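Local coordinates for protein Non-ribosomal peptide synthetase (Streptomyces halstedii, PDB 3WV4) that belongs to the AMP-binding (ANL) superfamily and forms part of a non-ribosomal peptide synthetase, at residues Ala82-Leu87 with Cys116-Val121; Val109-Gly114 with Val120-Leu125. One frame throughout, in Å; residues are numbered along the deposited sequence.

Contact 1. Residues Ala82-Leu87 with Cys116-Val121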
ATOM      1  N   ALA A  82      -0.446 -15.932 -15.308  1.00 34.34           N
ATOM      2  CA  ALA A  82      -1.404 -17.030 -15.223  1.00 33.74           C
ATOM      3  C   ALA A  82      -2.712 -16.546 -14.630  1.00 34.43           C
ATOM      4  O   ALA A  82      -3.818 -16.878 -15.104  1.00 36.01           O
ATOM      5  CB  ALA A  82      -0.813 -18.177 -14.414  1.00 34.96           C
ATOM      6  N   PHE A  83      -2.613 -15.714 -13.599  1.00 34.28           N
ATOM      7  CA  PHE A  83      -3.834 -15.194 -12.998  1.00 31.79           C
ATOM      8  C   PHE A  83      -4.580 -14.279 -13.976  1.00 32.86           C
ATOM      9  O   PHE A  83      -5.812 -14.306 -14.031  1.00 36.33           O
ATOM     10  CB  PHE A  83      -3.592 -14.510 -11.645  1.00 29.82           C
ATOM     11  CG  PHE A  83      -4.860 -14.074 -11.010  1.00 30.43           C
ATOM     12  CD1 PHE A  83      -5.724 -15.026 -10.470  1.00 30.55           C
ATOM     13  CD2 PHE A  83      -5.280 -12.780 -11.136  1.00 28.78           C
ATOM     14  CE1 PHE A  83      -6.950 -14.647  -9.961  1.00 31.16           C
ATOM     15  CE2 PHE A  83      -6.485 -12.384 -10.604  1.00 33.04           C
ATOM     16  CZ  PHE A  83      -7.336 -13.318 -10.004  1.00 31.73           C
ATOM     17  N   SER A  84      -3.845 -13.497 -14.789  1.00 35.31           N
ATOM     18  CA  SER A  84      -4.490 -12.720 -15.832  1.00 35.47           C
ATOM     19  C   SER A  84      -5.290 -13.653 -16.815  1.00 38.19           C
ATOM     20  O   SER A  84      -6.413 -13.333 -17.212  1.00 35.39           O
ATOM     21  CB  SER A  84      -3.474 -11.880 -16.597  1.00 38.25           C
ATOM     22  OG  SER A  84      -2.844 -10.911 -15.767  1.00 37.13           O
ATOM     23  N   ALA A  85      -4.723 -14.805 -17.195  1.00 37.02           N
ATOM     24  CA  ALA A  85      -5.418 -15.710 -18.117  1.00 38.03           C
ATOM     25  C   ALA A  85      -6.663 -16.254 -17.475  1.00 38.07           C
ATOM     26  O   ALA A  85      -7.660 -16.444 -18.126  1.00 36.81           O
ATOM     27  CB  ALA A  85      -4.528 -16.854 -18.522  1.00 38.29           C
ATOM     28  N   TRP A  86      -6.623 -16.454 -16.166  1.00 37.59           N
ATOM     29  CA  TRP A  86      -7.802 -16.848 -15.463  1.00 36.46           C
ATOM     30  C   TRP A  86      -8.865 -15.777 -15.532  1.00 41.60           C
ATOM     31  O   TRP A  86     -10.037 -16.088 -15.686  1.00 43.19           O
ATOM     32  CB  TRP A  86      -7.438 -17.117 -14.003  1.00 36.91           C
ATOM     33  CG  TRP A  86      -8.491 -17.697 -13.204  1.00 34.11           C
ATOM     34  CD1 TRP A  86      -8.749 -19.018 -13.039  1.00 34.92           C
ATOM     35  CD2 TRP A  86      -9.388 -16.991 -12.346  1.00 35.29           C
ATOM     36  NE1 TRP A  86      -9.808 -19.189 -12.159  1.00 36.48           N
ATOM     37  CE2 TRP A  86     -10.231 -17.966 -11.722  1.00 34.10           C
ATOM     38  CE3 TRP A  86      -9.620 -15.629 -12.088  1.00 32.06           C
ATOM     39  CZ2 TRP A  86     -11.234 -17.624 -10.826  1.00 32.96           C
ATOM     40  CZ3 TRP A  86     -10.619 -15.284 -11.177  1.00 32.68           C
ATOM     41  CH2 TRP A  86     -11.437 -16.274 -10.581  1.00 32.83           C
ATOM     42  N   LEU A  87      -8.489 -14.512 -15.328  1.00 42.47           N
ATOM     43  CA  LEU A  87      -9.459 -13.452 -15.489  1.00 42.51           C
ATOM     44  C   LEU A  87     -10.046 -13.499 -16.892  1.00 42.24           C
ATOM     45  O   LEU A  87     -11.251 -13.449 -17.063  1.00 41.36           O
ATOM     46  CB  LEU A  87      -8.826 -12.078 -15.240  1.00 42.60           C
ATOM     47  CG  LEU A  87      -8.437 -11.816 -13.779  1.00 43.75           C
ATOM     48  CD1 LEU A  87      -7.731 -10.483 -13.637  1.00 44.41           C
ATOM     49  CD2 LEU A  87      -9.660 -11.861 -12.883  1.00 43.46           C
ATOM     50  N   CYS A 116      -4.071  -6.019 -12.517  1.00 32.72           N
ATOM     51  CA  CYS A 116      -3.591  -4.765 -13.109  1.00 32.80           C
ATOM     52  C   CYS A 116      -3.259  -4.917 -14.622  1.00 34.38           C
ATOM     53  O   CYS A 116      -3.578  -4.001 -15.437  1.00 31.41           O
ATOM     54  CB  CYS A 116      -2.356  -4.285 -12.353  1.00 32.30           C
ATOM     55  SG  CYS A 116      -2.750  -3.519 -10.759  1.00 37.83           S
ATOM     56  N   ARG A 117      -2.621  -6.055 -14.970  1.00 32.27           N
ATOM     57  CA  ARG A 117      -2.181  -6.356 -16.341  1.00 34.11           C
ATOM     58  C   ARG A 117      -3.361  -6.487 -17.299  1.00 36.56           C
ATOM     59  O   ARG A 117      -3.149  -6.541 -18.513  1.00 38.89           O
ATOM     60  CB  ARG A 117      -1.440  -7.682 -16.406  1.00 31.96           C
ATOM     61  CG  ARG A 117      -0.058  -7.690 -15.818  1.00 32.53           C
ATOM     62  CD  ARG A 117       0.550  -9.087 -15.892  1.00 30.93           C
ATOM     63  NE  ARG A 117       1.033  -9.319 -17.251  1.00 34.12           N
ATOM     64  CZ  ARG A 117       0.446 -10.086 -18.166  1.00 33.44           C
ATOM     65  NH1 ARG A 117      -0.679 -10.790 -17.911  1.00 30.85           N
ATOM     66  NH2 ARG A 117       1.027 -10.165 -19.365  1.00 34.53           N
ATOM     67  N   ARG A 118      -4.571  -6.614 -16.760  1.00 35.79           N
ATOM     68  CA  ARG A 118      -5.784  -6.657 -17.561  1.00 38.13           C
ATOM     69  C   ARG A 118      -6.647  -5.447 -17.397  1.00 38.72           C
ATOM     70  O   ARG A 118      -7.791  -5.451 -17.824  1.00 40.53           O
ATOM     71  CB  ARG A 118      -6.585  -7.951 -17.260  1.00 38.36           C
ATOM     72  CG  ARG A 118      -5.854  -9.190 -17.752  1.00 41.60           C
ATOM     73  CD  ARG A 118      -5.772  -9.187 -19.286  1.00 44.31           C
ATOM     74  NE  ARG A 118      -4.996 -10.301 -19.856  1.00 45.48           N
ATOM     75  CZ  ARG A 118      -3.747 -10.220 -20.302  1.00 45.05           C
ATOM     76  NH1 ARG A 118      -3.041  -9.097 -20.205  1.00 50.31           N
ATOM     77  NH2 ARG A 118      -3.174 -11.297 -20.808  1.00 46.26           N
ATOM     78  N   GLY A 119      -6.140  -4.415 -16.740  1.00 39.70           N
ATOM     79  CA  GLY A 119      -6.975  -3.252 -16.410  1.00 39.16           C
ATOM     80  C   GLY A 119      -8.127  -3.559 -15.504  1.00 38.72           C
ATOM     81  O   GLY A 119      -9.081  -2.786 -15.417  1.00 41.58           O
ATOM     82  N   VAL A 120      -8.069  -4.678 -14.805  1.00 37.65           N
ATOM     83  CA  VAL A 120      -9.138  -5.038 -13.845  1.00 35.59           C
ATOM     84  C   VAL A 120      -8.800  -4.353 -12.515  1.00 36.05           C
ATOM     85  O   VAL A 120      -7.623  -4.173 -12.134  1.00 35.71           O
ATOM     86  CB  VAL A 120      -9.211  -6.589 -13.723  1.00 36.43           C
ATOM     87  CG1 VAL A 120     -10.055  -7.095 -12.562  1.00 36.78           C
ATOM     88  CG2 VAL A 120      -9.731  -7.146 -15.013  1.00 37.16           C
ATOM     89  N   VAL A 121      -9.839  -3.975 -11.801  1.00 36.69           N
ATOM     90  CA  VAL A 121      -9.707  -3.236 -10.578  1.00 36.01           C
ATOM     91  C   VAL A 121      -9.728  -4.118  -9.345  1.00 34.20           C
ATOM     92  O   VAL A 121     -10.724  -4.770  -9.061  1.00 38.12           O
ATOM     93  CB  VAL A 121     -10.810  -2.169 -10.465  1.00 38.96           C
ATOM     94  CG1 VAL A 121     -10.516  -1.263  -9.273  1.00 38.65           C
ATOM     95  CG2 VAL A 121     -10.847  -1.355 -11.747  1.00 38.87           C
TER
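The end of helix 106-116 meets the side of helix 73-89 where S84 lies against the consecutive arginines R117 and R118, and the turn that carries them shows how a helix terminus can become a docking surface. A type I turn runs from C116 to G119, and G119, with its positive phi, is the C-prime residue of a Schellman motif in which its own N bonds to C116 O and V120 N to A115 O.

Both guanidinium groups approach S84 from one general side. R117, its chain bent at chi3 (79°), brings NH1 to S84 OG at 3.0 Å in a weak hydrogen bond of 150°, the serine standing at the edge of the group. R118 comes over the serine differently: S84 CB lies 3.9 Å above one guanidinium face, offset toward the rim, and R118 CG packs on S84 CB at 3.8 Å. The bend of R118 at chi2 (-66°) folds its head back so that NH1 reaches R117 O at 3.1 Å, from above the carbonyl plane. One helical turn beyond S84, L87 and V120 meet tip to tip, CD1 to CG2 at 4.1 Å.

Further partners share the polar ends. S84 OG also bonds to G114 O and S80 O, R117 NH1 to G184 O, and R118 NH2 to E186 O, while R118 NE forms a salt bridge with D88.

Since both carbonyls can only accept, the one hydroxyl proton serves one fully or is shared, and the oxygen accepts the weak R117 bond. With D88 as counter-charge and carbonyl oxygens around both heads, two buried arginines can probably lie close together at modest electrostatic cost, while L87 and V120 add an apolar closure beside this polar cluster.

Contact 2. Residues Val109-Gly114 with Val120-Leu125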
ATOM      1  N   VAL A 109      -0.528 -11.227  -4.115  1.00 31.49           N
ATOM      2  CA  VAL A 109       0.279 -10.271  -4.877  1.00 31.02           C
ATOM      3  C   VAL A 109       0.156 -10.583  -6.385  1.00 31.93           C
ATOM      4  O   VAL A 109       0.150  -9.667  -7.242  1.00 29.75           O
ATOM      5  CB  VAL A 109       1.740 -10.340  -4.420  1.00 30.23           C
ATOM      6  CG1 VAL A 109       2.608  -9.331  -5.174  1.00 30.37           C
ATOM      7  CG2 VAL A 109       1.834 -10.046  -2.928  1.00 30.91           C
ATOM      8  N   ALA A 110       0.023 -11.881  -6.680  1.00 30.16           N
ATOM      9  CA  ALA A 110      -0.233 -12.358  -8.028  1.00 29.02           C
ATOM     10  C   ALA A 110      -1.619 -11.973  -8.506  1.00 29.24           C
ATOM     11  O   ALA A 110      -1.784 -11.588  -9.686  1.00 29.96           O
ATOM     12  CB  ALA A 110      -0.033 -13.879  -8.109  1.00 30.09           C
ATOM     13  N   VAL A 111      -2.606 -12.014  -7.598  1.00 28.34           N
ATOM     14  CA  VAL A 111      -3.954 -11.550  -7.915  1.00 27.41           C
ATOM     15  C   VAL A 111      -3.919 -10.054  -8.241  1.00 27.93           C
ATOM     16  O   VAL A 111      -4.436  -9.598  -9.254  1.00 30.25           O
ATOM     17  CB  VAL A 111      -4.933 -11.842  -6.785  1.00 28.91           C
ATOM     18  CG1 VAL A 111      -6.268 -11.203  -7.070  1.00 29.50           C
ATOM     19  CG2 VAL A 111      -5.114 -13.342  -6.622  1.00 29.52           C
ATOM     20  N   PHE A 112      -3.242  -9.302  -7.411  1.00 27.11           N
ATOM     21  CA  PHE A 112      -3.092  -7.873  -7.616  1.00 27.05           C
ATOM     22  C   PHE A 112      -2.466  -7.568  -8.981  1.00 25.81           C
ATOM     23  O   PHE A 112      -3.028  -6.868  -9.825  1.00 24.94           O
ATOM     24  CB  PHE A 112      -2.262  -7.313  -6.458  1.00 25.94           C
ATOM     25  CG  PHE A 112      -1.896  -5.901  -6.622  1.00 28.10           C
ATOM     26  CD1 PHE A 112      -2.843  -4.979  -6.936  1.00 30.01           C
ATOM     27  CD2 PHE A 112      -0.576  -5.496  -6.547  1.00 29.70           C
ATOM     28  CE1 PHE A 112      -2.505  -3.640  -7.100  1.00 30.43           C
ATOM     29  CE2 PHE A 112      -0.219  -4.178  -6.759  1.00 30.35           C
ATOM     30  CZ  PHE A 112      -1.181  -3.249  -7.014  1.00 29.90           C
ATOM     31  N   TYR A 113      -1.304  -8.120  -9.229  1.00 27.86           N
ATOM     32  CA  TYR A 113      -0.614  -7.794 -10.481  1.00 28.50           C
ATOM     33  C   TYR A 113      -1.315  -8.330 -11.715  1.00 30.68           C
ATOM     34  O   TYR A 113      -1.378  -7.625 -12.760  1.00 28.65           O
ATOM     35  CB  TYR A 113       0.821  -8.265 -10.438  1.00 28.63           C
ATOM     36  CG  TYR A 113       1.765  -7.324  -9.675  1.00 29.00           C
ATOM     37  CD1 TYR A 113       1.851  -5.957  -9.996  1.00 30.00           C
ATOM     38  CD2 TYR A 113       2.552  -7.796  -8.648  1.00 28.11           C
ATOM     39  CE1 TYR A 113       2.681  -5.094  -9.285  1.00 28.34           C
ATOM     40  CE2 TYR A 113       3.369  -6.933  -7.934  1.00 27.80           C
ATOM     41  CZ  TYR A 113       3.426  -5.584  -8.278  1.00 27.63           C
ATOM     42  OH  TYR A 113       4.279  -4.756  -7.624  1.00 29.71           O
ATOM     43  N   GLY A 114      -1.869  -9.551 -11.614  1.00 31.54           N
ATOM     44  CA  GLY A 114      -2.518 -10.157 -12.780  1.00 31.61           C
ATOM     45  C   GLY A 114      -3.731  -9.327 -13.148  1.00 31.80           C
ATOM     46  O   GLY A 114      -4.055  -9.154 -14.338  1.00 31.46           O
ATOM     47  N   VAL A 120      -8.069  -4.678 -14.805  1.00 37.65           N
ATOM     48  CA  VAL A 120      -9.138  -5.038 -13.845  1.00 35.59           C
ATOM     49  C   VAL A 120      -8.800  -4.353 -12.515  1.00 36.05           C
ATOM     50  O   VAL A 120      -7.623  -4.173 -12.134  1.00 35.71           O
ATOM     51  CB  VAL A 120      -9.211  -6.589 -13.723  1.00 36.43           C
ATOM     52  CG1 VAL A 120     -10.055  -7.095 -12.562  1.00 36.78           C
ATOM     53  CG2 VAL A 120      -9.731  -7.146 -15.013  1.00 37.16           C
ATOM     54  N   VAL A 121      -9.839  -3.975 -11.801  1.00 36.69           N
ATOM     55  CA  VAL A 121      -9.707  -3.236 -10.578  1.00 36.01           C
ATOM     56  C   VAL A 121      -9.728  -4.118  -9.345  1.00 34.20           C
ATOM     57  O   VAL A 121     -10.724  -4.770  -9.061  1.00 38.12           O
ATOM     58  CB  VAL A 121     -10.810  -2.169 -10.465  1.00 38.96           C
ATOM     59  CG1 VAL A 121     -10.516  -1.263  -9.273  1.00 38.65           C
ATOM     60  CG2 VAL A 121     -10.847  -1.355 -11.747  1.00 38.87           C
ATOM     61  N   PHE A 122      -8.646  -4.047  -8.581  1.00 32.22           N
ATOM     62  CA  PHE A 122      -8.418  -4.797  -7.367  1.00 32.21           C
ATOM     63  C   PHE A 122      -9.066  -4.071  -6.193  1.00 33.48           C
ATOM     64  O   PHE A 122      -8.777  -2.875  -5.961  1.00 34.59           O
ATOM     65  CB  PHE A 122      -6.916  -4.831  -7.179  1.00 31.56           C
ATOM     66  CG  PHE A 122      -6.421  -5.702  -6.057  1.00 32.01           C
ATOM     67  CD1 PHE A 122      -6.530  -7.083  -6.127  1.00 30.34           C
ATOM     68  CD2 PHE A 122      -5.748  -5.143  -4.968  1.00 32.29           C
ATOM     69  CE1 PHE A 122      -6.018  -7.887  -5.134  1.00 28.97           C
ATOM     70  CE2 PHE A 122      -5.252  -5.942  -3.946  1.00 31.56           C
ATOM     71  CZ  PHE A 122      -5.402  -7.332  -4.035  1.00 32.36           C
ATOM     72  N   VAL A 123      -9.917  -4.793  -5.455  1.00 33.24           N
ATOM     73  CA  VAL A 123     -10.668  -4.262  -4.286  1.00 33.51           C
ATOM     74  C   VAL A 123     -10.400  -5.166  -3.099  1.00 33.31           C
ATOM     75  O   VAL A 123     -11.124  -6.104  -2.857  1.00 35.50           O
ATOM     76  CB  VAL A 123     -12.177  -4.231  -4.541  1.00 33.99           C
ATOM     77  CG1 VAL A 123     -12.899  -3.408  -3.464  1.00 35.72           C
ATOM     78  CG2 VAL A 123     -12.488  -3.637  -5.894  1.00 34.31           C
ATOM     79  N   PRO A 124      -9.298  -4.928  -2.391  1.00 34.03           N
ATOM     80  CA  PRO A 124      -8.908  -5.785  -1.288  1.00 34.52           C
ATOM     81  C   PRO A 124      -9.683  -5.489  -0.002  1.00 37.30           C
ATOM     82  O   PRO A 124      -9.901  -4.302   0.310  1.00 33.60           O
ATOM     83  CB  PRO A 124      -7.449  -5.416  -1.077  1.00 32.34           C
ATOM     84  CG  PRO A 124      -7.357  -3.976  -1.500  1.00 32.45           C
ATOM     85  CD  PRO A 124      -8.381  -3.783  -2.574  1.00 32.67           C
ATOM     86  N   LEU A 125     -10.071  -6.556   0.718  1.00 39.72           N
ATOM     87  CA  LEU A 125     -10.792  -6.472   2.018  1.00 39.75           C
ATOM     88  C   LEU A 125     -10.052  -7.252   3.106  1.00 43.31           C
ATOM     89  O   LEU A 125      -9.450  -8.308   2.831  1.00 43.72           O
ATOM     90  CB  LEU A 125     -12.212  -7.028   1.890  1.00 41.68           C
ATOM     91  CG  LEU A 125     -13.325  -6.112   1.383  1.00 45.32           C
ATOM     92  CD1 LEU A 125     -12.871  -5.039   0.428  1.00 50.52           C
ATOM     93  CD2 LEU A 125     -14.512  -6.854   0.787  1.00 44.61           C
TER
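The F122 ring carries F112 on one face and V111 at its edge, so that a single aromatic side chain from a strand engages two successive residues of the helix preceding it. Over the face, F112 CB sits 4.0 Å from the F122 ring centroid and only 11° off the ring normal, a clear CH-pi contact. On the same side, F112 CD1 comes down nearer the rim, 3.5 Å from F122 CD2. The two phenyl planes are inclined at 54° with centroids 5.1 Å apart, an oblique pair. At the rim, V111 CG1 lies close to the F122 plane and touches CE1 at 3.8 Å.

Torsions explain the fit. F122 extends from the strand with CG anti to the backbone N (chi1 -173°), which carries the ring out to the helix, its CD1 and CE1 lying against F112 CA. F112 adopts a similar first torsion, but its side chain crosses that of F122 at about a right angle, presenting CB and one ortho carbon rather than a whole face. Within the helix, F112 CD2 also rests 4.1 Å above the centre of the Y113 ring. The interaction is wholly apolar and buried.

This is the packing of a beta-alpha-beta crossover: strand 97-101, helix 106-116, strand 121-124. V121 and V123 pair through their backbones with I98, the F122 backbone hydrogen-bonds with A196 and L198 of strand 195-200, and the F122 side chain touches V100. Helix 246-258 supplies L249 and L253 against F112, while helix 73-89 places F83 on V111.

Read from the N terminus, the chain leaves helix 73-89, forms strand 97-101, enters helix 106-116, and turns into strand 121-124. Contact 1 closes the longer loop, bringing the turn after helix 106-116 back to helix 73-89 across 28 intervening residues. Contact 2 starts within that interval and closes a loop of just five residues; its second segment overlaps that of contact 1 at V120 and V121 and runs beyond it, so the two end on one stretch. Together they tie two helices to strand 121-124.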